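Local coordinates for putative N-acetylmuramoyl-L-alanine amidase,autolysin cwp6 (Peptoclostridium difficile, PDB 5J72), which probably hydrolyses the amide bond between N-acetylmuramic acid and L-alanine in peptidoglycan as a zinc-dependent autolysin, held at the cell wall by CWB2 modules, at residues S157-V162 / A198-L203; V208-D213 / K220-I225. One frame throughout, in Å; residues are numbered along the deposited sequence.

Contact 1 of 2, residues S157-V162 / A198-L203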
loop_
_atom_site.group_PDB
_atom_site.type_symbol
_atom_site.label_atom_id
_atom_site.label_comp_id
_atom_site.label_asym_id
_atom_site.label_seq_id
_atom_site.Cartn_x
_atom_site.Cartn_y
_atom_site.Cartn_z
ATOM N N SER A 157 9.331 -25.701 -3.657
ATOM C CA SER A 157 9.154 -26.741 -4.696
ATOM C C SER A 157 8.542 -26.152 -5.964
ATOM O O SER A 157 8.679 -26.734 -7.028
ATOM C CB SER A 157 8.319 -27.903 -4.155
ATOM O OG SER A 157 7.038 -27.391 -3.855
ATOM N N LYS A 158 7.881 -25.004 -5.863
ATOM C CA LYS A 158 7.311 -24.332 -7.036
ATOM C C LYS A 158 7.848 -22.903 -7.139
ATOM O O LYS A 158 8.172 -22.278 -6.106
ATOM C CB LYS A 158 5.790 -24.209 -6.939
ATOM C CG LYS A 158 5.067 -25.570 -7.002
ATOM C CD LYS A 158 3.517 -25.365 -6.794
ATOM C CE LYS A 158 2.688 -26.439 -7.463
ATOM N NZ LYS A 158 2.852 -27.694 -6.769
ATOM N N VAL A 159 7.972 -22.404 -8.349
ATOM C CA VAL A 159 8.352 -21.026 -8.626
ATOM C C VAL A 159 7.406 -20.543 -9.709
ATOM O O VAL A 159 7.210 -21.257 -10.705
ATOM C CB VAL A 159 9.824 -20.838 -9.125
ATOM C CG1 VAL A 159 10.112 -19.347 -9.432
ATOM C CG2 VAL A 159 10.824 -21.356 -8.056
ATOM N N VAL A 160 6.843 -19.331 -9.534
ATOM C CA VAL A 160 5.994 -18.738 -10.554
ATOM C C VAL A 160 6.865 -17.817 -11.366
ATOM O O VAL A 160 7.690 -17.072 -10.831
ATOM C CB VAL A 160 4.818 -17.993 -9.911
ATOM C CG1 VAL A 160 3.999 -17.183 -10.994
ATOM C CG2 VAL A 160 3.941 -19.015 -9.207
ATOM N N ILE A 161 6.679 -17.828 -12.683
ATOM C CA ILE A 161 7.501 -16.941 -13.504
ATOM C C ILE A 161 6.563 -16.042 -14.340
ATOM O O ILE A 161 5.573 -16.533 -14.863
ATOM C CB ILE A 161 8.296 -17.863 -14.483
ATOM C CG1 ILE A 161 9.479 -18.578 -13.734
ATOM C CG2 ILE A 161 8.825 -16.973 -15.620
ATOM C CD1 ILE A 161 10.693 -17.675 -13.590
ATOM N N VAL A 162 6.892 -14.798 -14.433
ATOM C CA VAL A 162 6.115 -13.791 -15.190
ATOM C C VAL A 162 7.164 -13.078 -16.007
ATOM O O VAL A 162 8.304 -13.004 -15.600
ATOM C CB VAL A 162 5.475 -12.834 -14.152
ATOM C CG1 VAL A 162 5.096 -11.524 -14.794
ATOM C CG2 VAL A 162 4.256 -13.548 -13.496
ATOM N N ALA A 198 20.293 -18.405 -11.493
ATOM C CA ALA A 198 20.973 -18.826 -10.274
ATOM C C ALA A 198 19.991 -18.998 -9.133
ATOM O O ALA A 198 20.197 -19.884 -8.288
ATOM C CB ALA A 198 22.056 -17.786 -9.878
ATOM N N GLU A 199 18.928 -18.155 -9.064
ATOM C CA GLU A 199 18.010 -18.331 -7.945
ATOM C C GLU A 199 17.130 -19.574 -8.177
ATOM O O GLU A 199 16.778 -20.245 -7.214
ATOM C CB GLU A 199 17.145 -17.026 -7.773
ATOM C CG GLU A 199 16.105 -17.112 -6.628
ATOM C CD GLU A 199 16.745 -17.291 -5.234
ATOM O OE1 GLU A 199 18.013 -17.231 -5.112
ATOM O OE2 GLU A 199 15.976 -17.484 -4.252
ATOM N N LEU A 200 16.721 -19.869 -9.441
ATOM C CA LEU A 200 15.988 -21.091 -9.714
ATOM C C LEU A 200 16.887 -22.279 -9.236
ATOM O O LEU A 200 16.411 -23.199 -8.582
ATOM C CB LEU A 200 15.740 -21.310 -11.236
ATOM C CG LEU A 200 14.629 -20.441 -11.834
ATOM C CD1 LEU A 200 14.630 -20.594 -13.310
ATOM C CD2 LEU A 200 13.287 -20.904 -11.249
ATOM N N LYS A 201 18.180 -22.253 -9.544
ATOM C CA LYS A 201 19.025 -23.369 -9.070
ATOM C C LYS A 201 19.084 -23.453 -7.532
ATOM O O LYS A 201 18.999 -24.550 -6.935
ATOM C CB LYS A 201 20.493 -23.173 -9.570
ATOM C CG LYS A 201 20.587 -23.458 -11.082
ATOM C CD LYS A 201 22.108 -23.274 -11.552
ATOM C CE LYS A 201 22.344 -23.701 -13.005
ATOM N NZ LYS A 201 22.263 -25.207 -13.223
ATOM N N ARG A 202 19.218 -22.309 -6.899
ATOM C CA ARG A 202 19.306 -22.282 -5.426
ATOM C C ARG A 202 18.012 -22.800 -4.776
ATOM O O ARG A 202 18.096 -23.536 -3.795
ATOM C CB ARG A 202 19.541 -20.811 -4.942
ATOM C CG ARG A 202 20.067 -20.765 -3.489
ATOM C CD ARG A 202 19.981 -19.319 -2.911
ATOM N NE ARG A 202 18.599 -18.842 -2.829
ATOM C CZ ARG A 202 17.755 -19.229 -1.876
ATOM N NH1 ARG A 202 16.499 -18.805 -1.891
ATOM N NH2 ARG A 202 18.166 -20.051 -0.899
ATOM N N LEU A 203 16.847 -22.412 -5.314
ATOM C CA LEU A 203 15.538 -22.845 -4.722
ATOM C C LEU A 203 15.286 -24.332 -4.930
ATOM O O LEU A 203 14.442 -24.879 -4.215
ATOM C CB LEU A 203 14.340 -22.099 -5.401
ATOM C CG LEU A 203 14.349 -20.587 -5.068
ATOM C CD1 LEU A 203 13.421 -19.819 -5.996
ATOM C CD2 LEU A 203 13.858 -20.382 -3.644
#

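Contact 2 of 2, residues V208-D213 / K220-I225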
loop_
_atom_site.group_PDB
_atom_site.type_symbol
_atom_site.label_atom_id
_atom_site.label_comp_id
_atom_site.label_asym_id
_atom_site.label_seq_id
_atom_site.Cartn_x
_atom_site.Cartn_y
_atom_site.Cartn_z
ATOM N N VAL A 208 7.906 -25.246 -12.287
ATOM C CA VAL A 208 7.832 -23.816 -12.581
ATOM C C VAL A 208 6.448 -23.586 -13.255
ATOM O O VAL A 208 6.021 -24.368 -14.146
ATOM C CB VAL A 208 9.013 -23.332 -13.479
ATOM C CG1 VAL A 208 8.713 -21.994 -14.106
ATOM C CG2 VAL A 208 10.291 -23.227 -12.653
ATOM N N ILE A 209 5.737 -22.526 -12.823
ATOM C CA ILE A 209 4.408 -22.232 -13.353
ATOM C C ILE A 209 4.584 -20.882 -14.035
ATOM O O ILE A 209 4.912 -19.832 -13.438
ATOM C CB ILE A 209 3.303 -22.218 -12.248
ATOM C CG1 ILE A 209 3.185 -23.567 -11.576
ATOM C CG2 ILE A 209 1.929 -21.791 -12.844
ATOM C CD1 ILE A 209 4.141 -23.722 -10.309
ATOM N N ILE A 210 4.417 -20.902 -15.357
ATOM C CA ILE A 210 4.526 -19.695 -16.139
ATOM C C ILE A 210 3.126 -19.060 -16.296
ATOM O O ILE A 210 2.159 -19.764 -16.577
ATOM C CB ILE A 210 5.082 -19.992 -17.547
ATOM C CG1 ILE A 210 6.578 -20.397 -17.441
ATOM C CG2 ILE A 210 4.894 -18.757 -18.389
ATOM C CD1 ILE A 210 7.049 -21.078 -18.695
ATOM N N ILE A 211 3.041 -17.760 -16.071
ATOM C CA ILE A 211 1.773 -17.029 -16.219
ATOM C C ILE A 211 1.924 -16.257 -17.522
ATOM O O ILE A 211 2.848 -15.455 -17.649
ATOM C CB ILE A 211 1.525 -16.083 -15.034
ATOM C CG1 ILE A 211 1.442 -16.886 -13.716
ATOM C CG2 ILE A 211 0.196 -15.220 -15.290
ATOM C CD1 ILE A 211 0.445 -18.018 -13.741
ATOM N N GLY A 212 1.029 -16.489 -18.470
ATOM C CA GLY A 212 1.147 -15.807 -19.756
ATOM C C GLY A 212 1.212 -16.852 -20.871
ATOM O O GLY A 212 1.681 -17.990 -20.675
ATOM N N ASP A 213 0.725 -16.502 -22.066
ATOM C CA ASP A 213 0.787 -17.494 -23.165
ATOM C C ASP A 213 2.195 -17.411 -23.827
ATOM O O ASP A 213 3.006 -16.584 -23.389
ATOM C CB ASP A 213 -0.377 -17.287 -24.177
ATOM C CG ASP A 213 -0.401 -15.964 -24.928
ATOM O OD1 ASP A 213 0.593 -15.187 -24.831
ATOM O OD2 ASP A 213 -1.413 -15.703 -25.630
ATOM N N LYS A 220 11.399 -20.613 -25.993
ATOM C CA LYS A 220 12.835 -20.382 -25.878
ATOM C C LYS A 220 13.155 -20.088 -24.416
ATOM O O LYS A 220 14.201 -20.507 -23.928
ATOM C CB LYS A 220 13.298 -19.188 -26.713
ATOM C CG LYS A 220 12.919 -19.308 -28.191
ATOM C CD LYS A 220 13.967 -18.624 -29.063
ATOM C CE LYS A 220 13.623 -18.814 -30.550
ATOM N NZ LYS A 220 14.601 -18.116 -31.418
ATOM N N ALA A 221 12.266 -19.334 -23.736
ATOM C CA ALA A 221 12.519 -19.106 -22.315
ATOM C C ALA A 221 12.283 -20.437 -21.599
ATOM O O ALA A 221 13.014 -20.736 -20.657
ATOM C CB ALA A 221 11.578 -18.017 -21.757
ATOM N N VAL A 222 11.299 -21.229 -21.999
ATOM C CA VAL A 222 11.076 -22.482 -21.312
ATOM C C VAL A 222 12.367 -23.312 -21.376
ATOM O O VAL A 222 12.743 -23.886 -20.357
ATOM C CB VAL A 222 9.881 -23.236 -21.901
ATOM C CG1 VAL A 222 9.795 -24.639 -21.329
ATOM C CG2 VAL A 222 8.581 -22.459 -21.619
ATOM N N SER A 223 13.070 -23.358 -22.538
ATOM C CA SER A 223 14.286 -24.174 -22.578
ATOM C C SER A 223 15.325 -23.631 -21.718
ATOM O O SER A 223 16.040 -24.429 -21.108
ATOM C CB SER A 223 14.845 -24.295 -24.003
ATOM O OG SER A 223 13.779 -24.722 -24.834
ATOM N N GLN A 224 15.477 -22.318 -21.613
ATOM C CA GLN A 224 16.549 -21.845 -20.722
ATOM C C GLN A 224 16.208 -22.137 -19.224
ATOM O O GLN A 224 17.103 -22.357 -18.422
ATOM C CB GLN A 224 16.813 -20.355 -20.873
ATOM C CG GLN A 224 17.420 -20.018 -22.215
ATOM C CD GLN A 224 17.998 -18.612 -22.204
ATOM O OE1 GLN A 224 18.143 -17.967 -21.177
ATOM N NE2 GLN A 224 18.330 -18.094 -23.381
ATOM N N ILE A 225 14.918 -22.152 -18.886
ATOM C CA ILE A 225 14.550 -22.463 -17.501
ATOM C C ILE A 225 14.922 -23.930 -17.256
ATOM O O ILE A 225 15.551 -24.226 -16.245
ATOM C CB ILE A 225 13.030 -22.260 -17.363
ATOM C CG1 ILE A 225 12.731 -20.698 -17.359
ATOM C CG2 ILE A 225 12.500 -22.941 -16.058
ATOM C CD1 ILE A 225 11.228 -20.447 -17.463
#

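Contact 1 of 2, residues S157-V162 / A198-L203
Val-159, on an inner strand of the four-stranded parallel sheet in the first CWB2 repeat, meets Leu-200 and Leu-203 of helix 194-203, so that the helix is packed on one face of this alpha/beta module. The contact across the two segments is wholly apolar and small, with 155 Å² buried and no hydrogen bond. Both methyls of Val-159 are engaged. CG1, anti to the backbone N (chi1 178°), lies 4.0 Å from Leu-200 CD2, while CG2 sits 3.7 Å from Leu-203 CD1. Leu-200 CD2 is also 4.1 Å from Val-159 CG2, which places this leucine methyl against the fork of the valine. The Leu-203 side chain runs at about a right angle to Val-159 and touches it with the end of one branch. Leu-185 of the neighbouring strand and Pro-205 add further apolar cover to Val-159.

The polar part of the contact region belongs to the helix alone. Glu-199 and Arg-202, three residues apart, form a side-on salt bridge that uses one carboxylate oxygen for each of two nitrogens. Ser-148 holds Glu-199 OE2 as well, and the carbonyls of Trp-152 and Lys-153 take Arg-202 NH1 and NH2, tying the pair to helix 140-151 and the turn after it. Arg-202 NE reaches Glu-199 OE1 at 2.9 Å, lying 27° out of the carboxylate plane on its syn side.

Contact 2 of 2, residues V208-D213 / K220-I225
Ile-210 and Val-208 of strand 207-211 face Val-222 and Ile-225 of helix 219-228 through methyl groups alone. The two segments share 147 Å² of buried surface and no hydrogen bond. The tightest approach is 3.6 Å, between Ile-210 CD1 and Val-222 CG2. Ile-210 gets there because its CG1 stands anti to the carbonyl carbon (chi1 -70°) and the chain continues extended (chi2 163°), carrying the terminal methyl well out from the strand. The same CD1 lies 4.4 Å from Ile-225 CD1, a looser approach, so it faces residues three apart on the helix. One turn of helix thus spans the two strand residues: Ile-225 CG2 comes to 4.1 Å from Val-208 CG2, with the two side chains oblique to each other.

Backbone geometry agrees with this pairing. The axes of strand 208-211 and helix 220-225 approach to 11.3 Å and run nearly antiparallel, at 159°, and the CA pairing of Val-208 with Ile-225 and Ile-210 with Val-222 reverses accordingly. Inside the helix, Ile-225 N donates to Ala-221 O at 3.0 Å.

Neighbouring groups widen the apolar layer: Val-217 and Val-233 also touch Ile-210, and Val-231 touches Val-208. The strand next hydrogen-bonds to strand 232-236 through Val-208 and Ile-210, completing a beta-alpha-beta unit in which helix 219-228 covers one face of the CWB2 module's four-stranded parallel sheet.

How the contacts relate
Contact 1 closes before contact 2 opens, and a short turn leads from helix 194-203 into strand 207-211. Their centres are 11 Å apart, both within one CWB2 module. The strands, 158-163 and 207-211, are neighbours in the same parallel sheet, whose order is 184-187, 158-163, 207-211, 232-236. Their backbones are joined by probable hydrogen bonds, Ile-161 N to Ile-209 O at 2.8 Å and Ile-209 N to Val-159 O at 2.9 Å. Packing of Ile-161 CG1 against Val-208 CG1 at 3.5 Å bridges the two apolar patches. The two helices therefore rest on adjacent strands of one module, away from the zinc-binding amidase domain.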